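Local coordinates for gluconate kinase (Lactobacillus acidophilus, PDB 3LL3), which probably transfers phosphate from ATP to a sugar or sugar acid such as gluconate, and binds D-xylulose and ATP, at residues S77-H81 and T174-G178; C103-V108 and Y135-W139; P127-M131 and R344-W348; V259-A264 and P295-I301. All blocks are in the same frame, centred on the assembly; numbering follows the deposited sequence.

Interaction 1 of 4, residues S77-H81 and T174-G178; sequences SSQMH and TMAAG. With XUL (D-xylulose), chain E.
Ser78, the last residue of strand 70-78, meets the methyl of selenomethionine Met175: CB of Ser78 lies 3.6 Å from CE of Met175. The Ser78 hydroxyl, anti to its own nitrogen (chi1 174°), turns back to donate to Gln79 O, in the carbonyl plane and on a lone pair. That same carbonyl rests against the Met175 methyl. Met80, also selenomethionine, then divides its roles: N donates to O5 of D-xylulose at 3.0 Å, while the side chain, bent at chi3, carries CE to 3.4 Å from Thr174 O and 3.7 Å from Gly178 CA. A CB on Gly178 would clash with that methyl. His81 ND1 donates to Gly178 O at 2.8 Å, nearly straight (169°), in the ring plane and on a lone pair of the carbonyl; Met80 CB covers one ring face. A water bridges His81 N to Met175 O. The loop after strand 70-78 of the N-terminal FGGY domain thus lines the D-xylulose pocket, backed by the short helix 173-176 and the residues after it. His81 NE2 donates to D-xylulose O2 at 2.9 Å, and the bond from ND1 to Gly178 O fixes the ring rotation that presents NE2 to the sugar.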
# COMPACT_ATOMS: atom_id res chain seq x y z
N SER A 77 -31.10 15.50 -20.98
CA SER A 77 -30.07 15.42 -19.96
C SER A 77 -28.76 15.23 -20.72
O SER A 77 -28.73 14.54 -21.74
CB SER A 77 -30.33 14.24 -19.03
OG SER A 77 -29.25 14.06 -18.13
N SER A 78 -27.69 15.88 -20.27
CA SER A 78 -26.47 15.89 -21.07
C SER A 78 -25.19 15.89 -20.22
O SER A 78 -25.15 16.50 -19.16
CB SER A 78 -26.47 17.11 -22.00
OG SER A 78 -25.24 17.24 -22.69
N GLN A 79 -24.16 15.20 -20.72
CA GLN A 79 -22.81 15.32 -20.19
C GLN A 79 -22.46 16.81 -20.06
O GLN A 79 -23.02 17.64 -20.76
CB GLN A 79 -21.82 14.67 -21.14
CG GLN A 79 -21.74 15.39 -22.48
CD GLN A 79 -20.93 14.64 -23.52
OE1 GLN A 79 -21.46 13.81 -24.26
NE2 GLN A 79 -19.65 14.96 -23.61
N MSE A 80 -21.54 17.11 -19.15
CA MSE A 80 -21.15 18.48 -18.86
C MSE A 80 -19.76 18.80 -19.39
O MSE A 80 -19.00 17.89 -19.71
CB MSE A 80 -21.17 18.73 -17.36
CG MSE A 80 -22.52 18.51 -16.74
SE MSE A 80 -22.53 18.98 -14.83
CE MSE A 80 -22.57 20.96 -15.04
N HIS A 81 -19.46 20.09 -19.50
CA HIS A 81 -18.10 20.57 -19.72
C HIS A 81 -17.62 20.39 -21.16
O HIS A 81 -16.45 20.66 -21.45
CB HIS A 81 -17.11 19.90 -18.76
CG HIS A 81 -17.58 19.84 -17.33
ND1 HIS A 81 -17.97 20.95 -16.62
CD2 HIS A 81 -17.69 18.79 -16.48
CE1 HIS A 81 -18.33 20.59 -15.40
NE2 HIS A 81 -18.16 19.29 -15.29
N THR A 174 -27.95 25.28 -15.66
CA THR A 174 -27.13 24.22 -15.06
C THR A 174 -25.98 23.83 -15.98
O THR A 174 -24.93 23.36 -15.53
CB THR A 174 -27.93 22.93 -14.72
OG1 THR A 174 -28.14 22.18 -15.92
CG2 THR A 174 -29.27 23.25 -14.08
N MSE A 175 -26.18 24.03 -17.28
CA MSE A 175 -25.14 23.71 -18.25
C MSE A 175 -24.12 24.86 -18.35
O MSE A 175 -22.93 24.62 -18.50
CB MSE A 175 -25.76 23.38 -19.61
CG MSE A 175 -24.77 22.82 -20.60
SE MSE A 175 -24.00 21.08 -20.11
CE MSE A 175 -25.66 20.02 -20.11
N ALA A 176 -24.60 26.09 -18.27
CA ALA A 176 -23.71 27.25 -18.21
C ALA A 176 -22.84 27.12 -16.95
O ALA A 176 -21.68 27.54 -16.93
CB ALA A 176 -24.52 28.54 -18.18
N ALA A 177 -23.42 26.51 -15.91
CA ALA A 177 -22.73 26.29 -14.65
C ALA A 177 -21.50 25.38 -14.80
O ALA A 177 -20.60 25.44 -13.97
CB ALA A 177 -23.70 25.74 -13.57
N GLY A 178 -21.46 24.57 -15.86
CA GLY A 178 -20.30 23.71 -16.11
C GLY A 178 -19.21 24.30 -17.01
O GLY A 178 -18.24 23.59 -17.36
C1 XUL E . -20.41 16.56 -13.10
C2 XUL E . -18.94 16.66 -13.56
C3 XUL E . -18.39 15.65 -14.61
C4 XUL E . -19.44 14.83 -15.37
C5 XUL E . -20.25 15.66 -16.39
O1 XUL E . -20.46 16.21 -11.73
O2 XUL E . -18.22 17.48 -13.05
O3 XUL E . -17.55 14.72 -13.96
O4 XUL E . -18.76 13.81 -16.06
O5 XUL E . -20.78 14.83 -17.40
O HOH W 1 -20.98 22.57 -19.27

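Interaction 2 of 4, residues C103-V108 and Y135-W139; sequences CAKSIV and YKLLW
Two different first torsions set this interface: CG of Trp139 stands anti to its backbone nitrogen (chi1 -175°), which lays the indole against Cys103, while CG of Tyr135 stands anti to its carbonyl carbon (chi1 -66°), which turns the phenol to Val108. Cys103 lies over the indole face: its CB sits 4.0 Å from the centroid of the Trp139 six-membered ring and almost exactly on the ring normal, a CH-pi contact, and its SG makes a sulfur-aromatic contact over the same ring, 3.8 Å from CE3 of Trp139. The carbonyl O of Cys103 also lies over an indole face, 3.3 Å from NE1 of Trp139, but the angle is too poor for a hydrogen bond. At the indole edge, Ile107 CG1 packs in the ring plane and reaches CB of Trp139 at 3.7 Å, the two side chains crossing at about a right angle. Ala104 brings its CB to 3.4 Å from Tyr135 O. On the far flank CG2 of Val108 stands over the Tyr135 ring, 3.6 Å from CG of Tyr135, and Ile107 CG2 meets that ring at its edge. An alanine in place of Trp139 would remove the indole and is likely to leave Cys103 CB and SG without their aromatic partner and open a gap beside Ile107 CG1. With no hydrogen bond between the segments, helix 105-114 and the residues leading into it meet helix 133-143 through side-chain packing and aromatic faces.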
# COMPACT_ATOMS: atom_id res chain seq x y z
N CYS A 103 -6.14 18.48 -22.52
CA CYS A 103 -5.28 19.38 -23.29
C CYS A 103 -4.88 20.62 -22.50
O CYS A 103 -3.78 21.15 -22.68
CB CYS A 103 -5.93 19.76 -24.62
SG CYS A 103 -7.49 20.73 -24.50
N ALA A 104 -5.77 21.08 -21.61
CA ALA A 104 -5.57 22.31 -20.84
C ALA A 104 -4.84 22.12 -19.51
O ALA A 104 -4.80 23.04 -18.69
CB ALA A 104 -6.91 23.00 -20.59
N LYS A 105 -4.29 20.94 -19.31
CA LYS A 105 -3.72 20.60 -18.01
C LYS A 105 -2.59 21.54 -17.56
O LYS A 105 -2.52 21.89 -16.39
CB LYS A 105 -3.36 19.10 -17.94
CG LYS A 105 -1.95 18.77 -17.52
CD LYS A 105 -1.07 18.67 -18.77
CE LYS A 105 -1.47 17.47 -19.62
NZ LYS A 105 -1.47 17.77 -21.09
N SER A 106 -1.75 21.98 -18.50
CA SER A 106 -0.67 22.91 -18.16
C SER A 106 -1.26 24.29 -17.88
O SER A 106 -0.80 25.01 -16.99
CB SER A 106 0.36 23.00 -19.30
OG SER A 106 0.87 21.71 -19.62
N ILE A 107 -2.28 24.64 -18.65
CA ILE A 107 -2.95 25.93 -18.48
C ILE A 107 -3.46 26.03 -17.05
O ILE A 107 -3.35 27.08 -16.42
CB ILE A 107 -4.16 26.08 -19.43
CG1 ILE A 107 -3.73 26.15 -20.90
CG2 ILE A 107 -5.00 27.30 -19.03
CD1 ILE A 107 -2.83 27.32 -21.24
N VAL A 108 -4.01 24.93 -16.55
CA VAL A 108 -4.60 24.92 -15.21
C VAL A 108 -3.52 25.06 -14.16
O VAL A 108 -3.64 25.85 -13.23
CB VAL A 108 -5.41 23.63 -14.97
CG1 VAL A 108 -5.78 23.52 -13.50
CG2 VAL A 108 -6.65 23.61 -15.87
N TYR A 135 -10.87 26.75 -19.35
CA TYR A 135 -9.46 26.38 -19.47
C TYR A 135 -9.14 25.86 -20.87
O TYR A 135 -8.05 26.09 -21.41
CB TYR A 135 -9.07 25.34 -18.42
CG TYR A 135 -9.14 25.88 -17.02
CD1 TYR A 135 -8.30 26.90 -16.63
CD2 TYR A 135 -10.05 25.37 -16.10
CE1 TYR A 135 -8.35 27.42 -15.35
CE2 TYR A 135 -10.11 25.88 -14.81
CZ TYR A 135 -9.24 26.91 -14.45
OH TYR A 135 -9.28 27.45 -13.19
N LYS A 136 -10.10 25.17 -21.46
CA LYS A 136 -9.94 24.70 -22.83
C LYS A 136 -9.89 25.86 -23.82
O LYS A 136 -9.15 25.80 -24.80
CB LYS A 136 -11.08 23.75 -23.20
CG LYS A 136 -11.06 22.44 -22.39
CD LYS A 136 -12.27 21.57 -22.70
CE LYS A 136 -12.30 20.31 -21.84
NZ LYS A 136 -13.69 19.76 -21.82
N LEU A 137 -10.68 26.90 -23.57
CA LEU A 137 -10.72 28.08 -24.43
C LEU A 137 -9.41 28.87 -24.34
O LEU A 137 -8.88 29.32 -25.35
CB LEU A 137 -11.89 29.00 -24.05
CG LEU A 137 -13.28 28.50 -24.42
CD1 LEU A 137 -14.35 29.33 -23.70
CD2 LEU A 137 -13.47 28.55 -25.94
N LEU A 138 -8.90 29.01 -23.11
CA LEU A 138 -7.62 29.63 -22.88
C LEU A 138 -6.50 28.87 -23.60
O LEU A 138 -5.62 29.48 -24.21
CB LEU A 138 -7.33 29.68 -21.38
CG LEU A 138 -8.15 30.69 -20.59
CD1 LEU A 138 -7.86 30.54 -19.12
CD2 LEU A 138 -7.82 32.10 -21.07
N TRP A 139 -6.55 27.53 -23.54
CA TRP A 139 -5.57 26.71 -24.25
C TRP A 139 -5.70 26.90 -25.76
O TRP A 139 -4.70 27.08 -26.46
CB TRP A 139 -5.75 25.23 -23.91
CG TRP A 139 -4.68 24.37 -24.54
CD1 TRP A 139 -3.41 24.16 -24.06
CD2 TRP A 139 -4.79 23.60 -25.74
NE1 TRP A 139 -2.73 23.31 -24.90
CE2 TRP A 139 -3.55 22.94 -25.93
CE3 TRP A 139 -5.81 23.38 -26.66
CZ2 TRP A 139 -3.31 22.10 -27.01
CZ3 TRP A 139 -5.57 22.54 -27.74
CH2 TRP A 139 -4.33 21.91 -27.91

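Interaction 3 of 4, residues P127-M131 and R344-W348; sequences PMHPM and RAPIW. With DXP (1-deoxy-D-xylulose-5-phosphate), chain D; XUL (D-xylulose), chain E.
Pro127 and Trp348 form the close-packed part of this contact: CB of Pro127 lies over one indole face, 3.6 Å from CH2 of Trp348, and the backbone around Arg344 C and Ala345 N covers the opposite face. At the indole edge, CD2 of His129 comes to 3.8 Å from CZ3 of Trp348, the two ring planes inclined at 66°. His129 is itself held between Pro130 CD on one face and Arg344 CD on the other, the latter a CH-pi contact, and its ND1 accepts from Met131 N. The looser side lies by the partly exposed Met128 and Trp348, where a water bridges Met128 O to Trp348 O, the second bond weak at 3.3 Å between water and Trp348 O. No direct hydrogen bond links the segments. Both segments instead reach ligands: His129 NE2 donates to O2P of 1-deoxy-D-xylulose-5-phosphate at 3.0 Å, and the Arg344 chain, bent at chi3 (-67°), carries NH1 to D-xylulose O3 at 2.7 Å. Here a loop of the N-terminal FGGY domain meets one of the C-terminal domain. Packing on Trp348 and the CH-pi contact probably help to place His129 toward the phosphate and Arg344 toward D-xylulose.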
# COMPACT_ATOMS: atom_id res chain seq x y z
N PRO A 127 -14.17 23.97 -9.99
CA PRO A 127 -12.91 23.47 -9.44
C PRO A 127 -11.73 23.69 -10.38
O PRO A 127 -11.90 23.87 -11.59
CB PRO A 127 -13.18 21.98 -9.26
CG PRO A 127 -14.62 21.91 -8.98
CD PRO A 127 -15.26 22.99 -9.82
N MSE A 128 -10.52 23.65 -9.83
CA MSE A 128 -9.35 23.96 -10.65
C MSE A 128 -8.93 22.74 -11.47
O MSE A 128 -7.98 22.03 -11.12
CB MSE A 128 -8.22 24.50 -9.79
CG MSE A 128 -8.71 25.51 -8.77
SE MSE A 128 -7.26 26.20 -7.67
CE MSE A 128 -8.09 26.00 -5.90
N HIS A 129 -9.66 22.49 -12.56
CA HIS A 129 -9.47 21.28 -13.33
C HIS A 129 -9.66 21.55 -14.81
O HIS A 129 -10.53 22.32 -15.18
CB HIS A 129 -10.49 20.22 -12.88
CG HIS A 129 -10.15 18.83 -13.34
ND1 HIS A 129 -10.49 18.36 -14.59
CD2 HIS A 129 -9.47 17.83 -12.73
CE1 HIS A 129 -10.05 17.12 -14.72
NE2 HIS A 129 -9.42 16.78 -13.60
N PRO A 130 -8.85 20.89 -15.66
CA PRO A 130 -8.83 21.08 -17.12
C PRO A 130 -10.12 20.68 -17.85
O PRO A 130 -10.26 20.97 -19.05
CB PRO A 130 -7.66 20.19 -17.57
CG PRO A 130 -7.48 19.20 -16.45
CD PRO A 130 -7.75 20.02 -15.22
N MSE A 131 -11.05 20.07 -17.14
CA MSE A 131 -12.32 19.65 -17.73
C MSE A 131 -13.19 20.84 -18.19
O MSE A 131 -14.00 20.71 -19.11
CB MSE A 131 -13.11 18.81 -16.73
CG MSE A 131 -13.59 19.59 -15.51
SE MSE A 131 -14.32 18.39 -14.07
CE MSE A 131 -14.75 19.70 -12.69
N ARG A 344 -10.21 13.29 -8.79
CA ARG A 344 -10.80 14.61 -8.68
C ARG A 344 -11.21 14.80 -7.21
O ARG A 344 -10.35 14.78 -6.35
CB ARG A 344 -11.92 14.81 -9.72
CG ARG A 344 -11.33 15.02 -11.12
CD ARG A 344 -12.36 15.06 -12.25
NE ARG A 344 -12.98 13.75 -12.43
CZ ARG A 344 -14.20 13.57 -12.93
NH1 ARG A 344 -14.93 14.61 -13.31
NH2 ARG A 344 -14.70 12.34 -13.04
N ALA A 345 -12.49 14.97 -6.90
CA ALA A 345 -12.85 15.06 -5.48
C ALA A 345 -12.54 13.73 -4.83
O ALA A 345 -12.72 12.69 -5.46
CB ALA A 345 -14.33 15.39 -5.30
N PRO A 346 -12.06 13.74 -3.56
CA PRO A 346 -11.82 14.94 -2.74
C PRO A 346 -10.41 15.54 -2.80
O PRO A 346 -10.24 16.67 -2.33
CB PRO A 346 -12.09 14.41 -1.33
CG PRO A 346 -11.49 13.04 -1.38
CD PRO A 346 -11.75 12.51 -2.80
N ILE A 347 -9.43 14.85 -3.37
CA ILE A 347 -8.04 15.35 -3.29
C ILE A 347 -7.56 16.20 -4.48
O ILE A 347 -6.56 16.90 -4.37
CB ILE A 347 -7.04 14.20 -3.06
CG1 ILE A 347 -7.10 13.19 -4.19
CG2 ILE A 347 -7.32 13.50 -1.73
CD1 ILE A 347 -5.91 12.22 -4.18
N TRP A 348 -8.26 16.13 -5.61
CA TRP A 348 -7.92 16.93 -6.78
C TRP A 348 -6.43 16.86 -7.10
O TRP A 348 -5.73 17.88 -7.13
CB TRP A 348 -8.41 18.39 -6.62
CG TRP A 348 -9.92 18.47 -6.54
CD1 TRP A 348 -10.69 18.58 -5.40
CD2 TRP A 348 -10.85 18.42 -7.64
NE1 TRP A 348 -12.04 18.60 -5.74
CE2 TRP A 348 -12.16 18.50 -7.10
CE3 TRP A 348 -10.70 18.31 -9.03
CZ2 TRP A 348 -13.30 18.47 -7.90
CZ3 TRP A 348 -11.83 18.29 -9.82
CH2 TRP A 348 -13.12 18.37 -9.25
C1 DXP D . -2.51 11.40 -16.51
C2 DXP D . -3.42 10.16 -16.26
C3 DXP D . -4.94 10.36 -16.49
C4 DXP D . -5.39 11.54 -15.61
C5 DXP D . -6.86 11.82 -15.21
O2 DXP D . -3.02 9.27 -15.59
O3 DXP D . -5.62 9.17 -16.42
O4 DXP D . -4.50 11.64 -14.54
O5 DXP D . -7.12 12.11 -13.86
P DXP D . -8.09 13.31 -13.24
O2P DXP D . -7.29 14.69 -13.23
O1P DXP D . -9.51 13.28 -13.97
O3P DXP D . -8.28 13.12 -11.86
C1 XUL E . -20.41 16.56 -13.10
C2 XUL E . -18.94 16.66 -13.56
C3 XUL E . -18.39 15.65 -14.61
C4 XUL E . -19.44 14.83 -15.37
C5 XUL E . -20.25 15.66 -16.39
O1 XUL E . -20.46 16.21 -11.73
O2 XUL E . -18.22 17.48 -13.05
O3 XUL E . -17.55 14.72 -13.96
O4 XUL E . -18.76 13.81 -16.06
O5 XUL E . -20.78 14.83 -17.40
O HOH W 2 -6.61 20.28 -9.25

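Interaction 4 of 4, residues V259-A264 and P295-I301; sequences VGTSGA and PVNNGGI. With ATP (adenosine-5'-triphosphate), chain C; DXP (1-deoxy-D-xylulose-5-phosphate), chain D.
Thr261 and Ile301 meet directly, CG2 of Thr261 lying 3.6 Å from CB of Ile301, and the Thr261 carbonyl accepts from Ile301 N at 2.9 Å, in the carbonyl plane and on a lone pair (164° at the hydrogen). Gly260 O takes Gly300 N at 2.7 Å, so the turn 260-261 grips the start of helix 300-311, whose N-cap is Gly299. A CB on Gly300 would clash with Gly260 O, and one on Gly260 with O1B of ATP. The nucleotide sits against this turn: Thr261 N donates to ATP O1B at 2.6 Å, and the ribose O2' donates to Gly300 O at 2.9 Å. Behind it, strands 263-269 and 289-296 of the C-terminal, actin-like FGGY domain pair antiparallel: Gly263 N bonds Val296 O nearly along the C=O axis, and Val296 N bonds Gly263 O from above the carbonyl plane. Farther out, Asn297 ND2 reaches O3P of 1-deoxy-D-xylulose-5-phosphate at 2.9 Å, while its OD1 accepts from Arg344 NE. A leucine in place of Asn297 would probably leave that phosphate oxygen and Arg344 NE each without this partner. Arg361 of the second subunit packs on Ile301. The firm bonds from these segments to the β-phosphate and ribose come from main-chain atoms, Thr261 N and Gly300 O, and Gly402 N adds another to ATP, consistent with nucleotide binding that draws strongly on the backbone.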
# COMPACT_ATOMS: atom_id res chain seq x y z
N VAL A 259 -22.74 5.60 -7.67
CA VAL A 259 -21.45 4.94 -7.86
C VAL A 259 -21.57 3.83 -8.88
O VAL A 259 -22.12 2.76 -8.61
CB VAL A 259 -20.87 4.38 -6.56
CG1 VAL A 259 -19.44 3.95 -6.79
CG2 VAL A 259 -20.96 5.39 -5.44
N GLY A 260 -21.07 4.10 -10.07
CA GLY A 260 -20.98 3.08 -11.09
C GLY A 260 -19.50 2.85 -11.33
O GLY A 260 -18.75 2.57 -10.39
N THR A 261 -19.09 2.96 -12.59
CA THR A 261 -17.66 2.90 -12.90
C THR A 261 -16.93 4.01 -12.13
O THR A 261 -15.91 3.77 -11.44
CB THR A 261 -17.44 3.02 -14.42
OG1 THR A 261 -18.19 1.98 -15.08
CG2 THR A 261 -15.98 2.84 -14.76
N SER A 262 -17.47 5.22 -12.21
CA SER A 262 -16.98 6.32 -11.39
C SER A 262 -18.11 6.71 -10.43
O SER A 262 -19.20 6.16 -10.52
CB SER A 262 -16.56 7.50 -12.26
OG SER A 262 -17.66 8.01 -13.02
N GLY A 263 -17.86 7.62 -9.51
CA GLY A 263 -18.91 8.05 -8.60
C GLY A 263 -19.12 9.55 -8.51
O GLY A 263 -18.38 10.32 -9.11
N ALA A 264 -20.13 9.95 -7.75
CA ALA A 264 -20.37 11.35 -7.45
C ALA A 264 -21.19 11.48 -6.18
O ALA A 264 -22.10 10.69 -5.93
CB ALA A 264 -21.08 12.02 -8.62
N PRO A 295 -17.19 15.00 -8.08
CA PRO A 295 -17.09 13.87 -9.00
C PRO A 295 -15.88 13.03 -8.55
O PRO A 295 -14.84 13.58 -8.27
CB PRO A 295 -16.80 14.53 -10.34
CG PRO A 295 -16.36 15.95 -10.03
CD PRO A 295 -16.46 16.19 -8.56
N VAL A 296 -16.04 11.72 -8.46
CA VAL A 296 -14.99 10.86 -7.92
C VAL A 296 -14.66 9.78 -8.96
O VAL A 296 -15.55 9.00 -9.35
CB VAL A 296 -15.45 10.20 -6.61
CG1 VAL A 296 -14.38 9.27 -6.06
CG2 VAL A 296 -15.79 11.26 -5.57
N ASN A 297 -13.42 9.75 -9.41
CA ASN A 297 -13.03 8.81 -10.47
C ASN A 297 -13.12 7.35 -10.02
O ASN A 297 -13.58 6.48 -10.78
CB ASN A 297 -11.59 9.06 -10.95
CG ASN A 297 -11.37 10.47 -11.49
OD1 ASN A 297 -12.32 11.14 -11.90
ND2 ASN A 297 -10.11 10.91 -11.51
N ASN A 298 -12.66 7.10 -8.81
CA ASN A 298 -12.30 5.76 -8.37
C ASN A 298 -13.42 4.99 -7.71
O ASN A 298 -13.41 4.75 -6.50
CB ASN A 298 -11.06 5.83 -7.48
CG ASN A 298 -9.86 6.42 -8.22
OD1 ASN A 298 -9.35 5.81 -9.16
ND2 ASN A 298 -9.44 7.61 -7.83
N GLY A 299 -14.40 4.62 -8.54
CA GLY A 299 -15.56 3.88 -8.07
C GLY A 299 -15.46 2.41 -8.42
O GLY A 299 -14.49 1.74 -8.07
N GLY A 300 -16.47 1.91 -9.13
CA GLY A 300 -16.51 0.52 -9.49
C GLY A 300 -15.37 0.10 -10.39
O GLY A 300 -15.04 -1.08 -10.46
N ILE A 301 -14.78 1.07 -11.09
CA ILE A 301 -13.64 0.79 -11.95
C ILE A 301 -12.48 0.21 -11.14
O ILE A 301 -11.72 -0.63 -11.62
CB ILE A 301 -13.17 2.06 -12.71
CG1 ILE A 301 -12.12 1.71 -13.76
CG2 ILE A 301 -12.62 3.15 -11.74
CD1 ILE A 301 -12.01 2.77 -14.87
PG ATP C . -24.22 3.74 -16.89
O1G ATP C . -24.14 2.16 -17.41
O2G ATP C . -25.72 4.06 -16.27
O3G ATP C . -23.89 4.64 -17.99
PB ATP C . -21.89 2.90 -15.45
O1B ATP C . -20.97 3.52 -14.23
O2B ATP C . -21.11 2.69 -16.67
O3B ATP C . -23.12 3.98 -15.67
PA ATP C . -22.97 0.89 -13.57
O1A ATP C . -23.80 1.94 -12.63
O2A ATP C . -23.71 -0.35 -13.80
O3A ATP C . -22.55 1.42 -15.08
O5' ATP C . -21.60 0.51 -12.74
C5' ATP C . -20.60 -0.24 -13.40
C4' ATP C . -19.70 -0.83 -12.35
O4' ATP C . -20.25 -1.73 -11.40
C3' ATP C . -18.28 -1.38 -12.73
O3' ATP C . -17.24 -0.45 -12.59
C2' ATP C . -18.17 -2.73 -11.94
O2' ATP C . -16.87 -3.02 -11.51
C1' ATP C . -19.22 -2.51 -10.87
N9 ATP C . -19.88 -3.73 -10.43
C8 ATP C . -20.48 -4.67 -11.18
N7 ATP C . -21.08 -5.59 -10.28
C5 ATP C . -20.83 -5.15 -8.96
C6 ATP C . -21.19 -5.66 -7.69
N6 ATP C . -22.01 -6.86 -7.61
N1 ATP C . -20.82 -5.02 -6.58
C2 ATP C . -20.07 -3.86 -6.64
N3 ATP C . -19.72 -3.37 -7.89
C4 ATP C . -20.10 -4.02 -9.02
C1 DXP D . -2.51 11.40 -16.51
C2 DXP D . -3.42 10.16 -16.26
C3 DXP D . -4.94 10.36 -16.49
C4 DXP D . -5.39 11.54 -15.61
C5 DXP D . -6.86 11.82 -15.21
O2 DXP D . -3.02 9.27 -15.59
O3 DXP D . -5.62 9.17 -16.42
O4 DXP D . -4.50 11.64 -14.54
O5 DXP D . -7.12 12.11 -13.86
P DXP D . -8.09 13.31 -13.24
O2P DXP D . -7.29 14.69 -13.23
O1P DXP D . -9.51 13.28 -13.97
O3P DXP D . -8.28 13.12 -11.86

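How the interactions relate
The D-xylulose joins interactions 1 and 3, whose centres are 16 Å apart and which touch where His81 CB lies 3.2 Å from Met131 O. Interactions 3 and 4 share 1-deoxy-D-xylulose-5-phosphate and meet also through Ala345 N and Pro295 O, 3.1 Å apart and probably hydrogen-bonded, a backbone link from the sugar pocket to the segment that also holds ATP. Interaction 2 stands farther out, its centre 24 Å from that of interaction 4, yet Lys136 NZ ties it to the pocket lining through His81 O and Met131 O, each at 2.9 Å. Interactions 1 and 2 belong to the N-terminal FGGY domain, interaction 4 to the C-terminal one, and interaction 3 brings the two together.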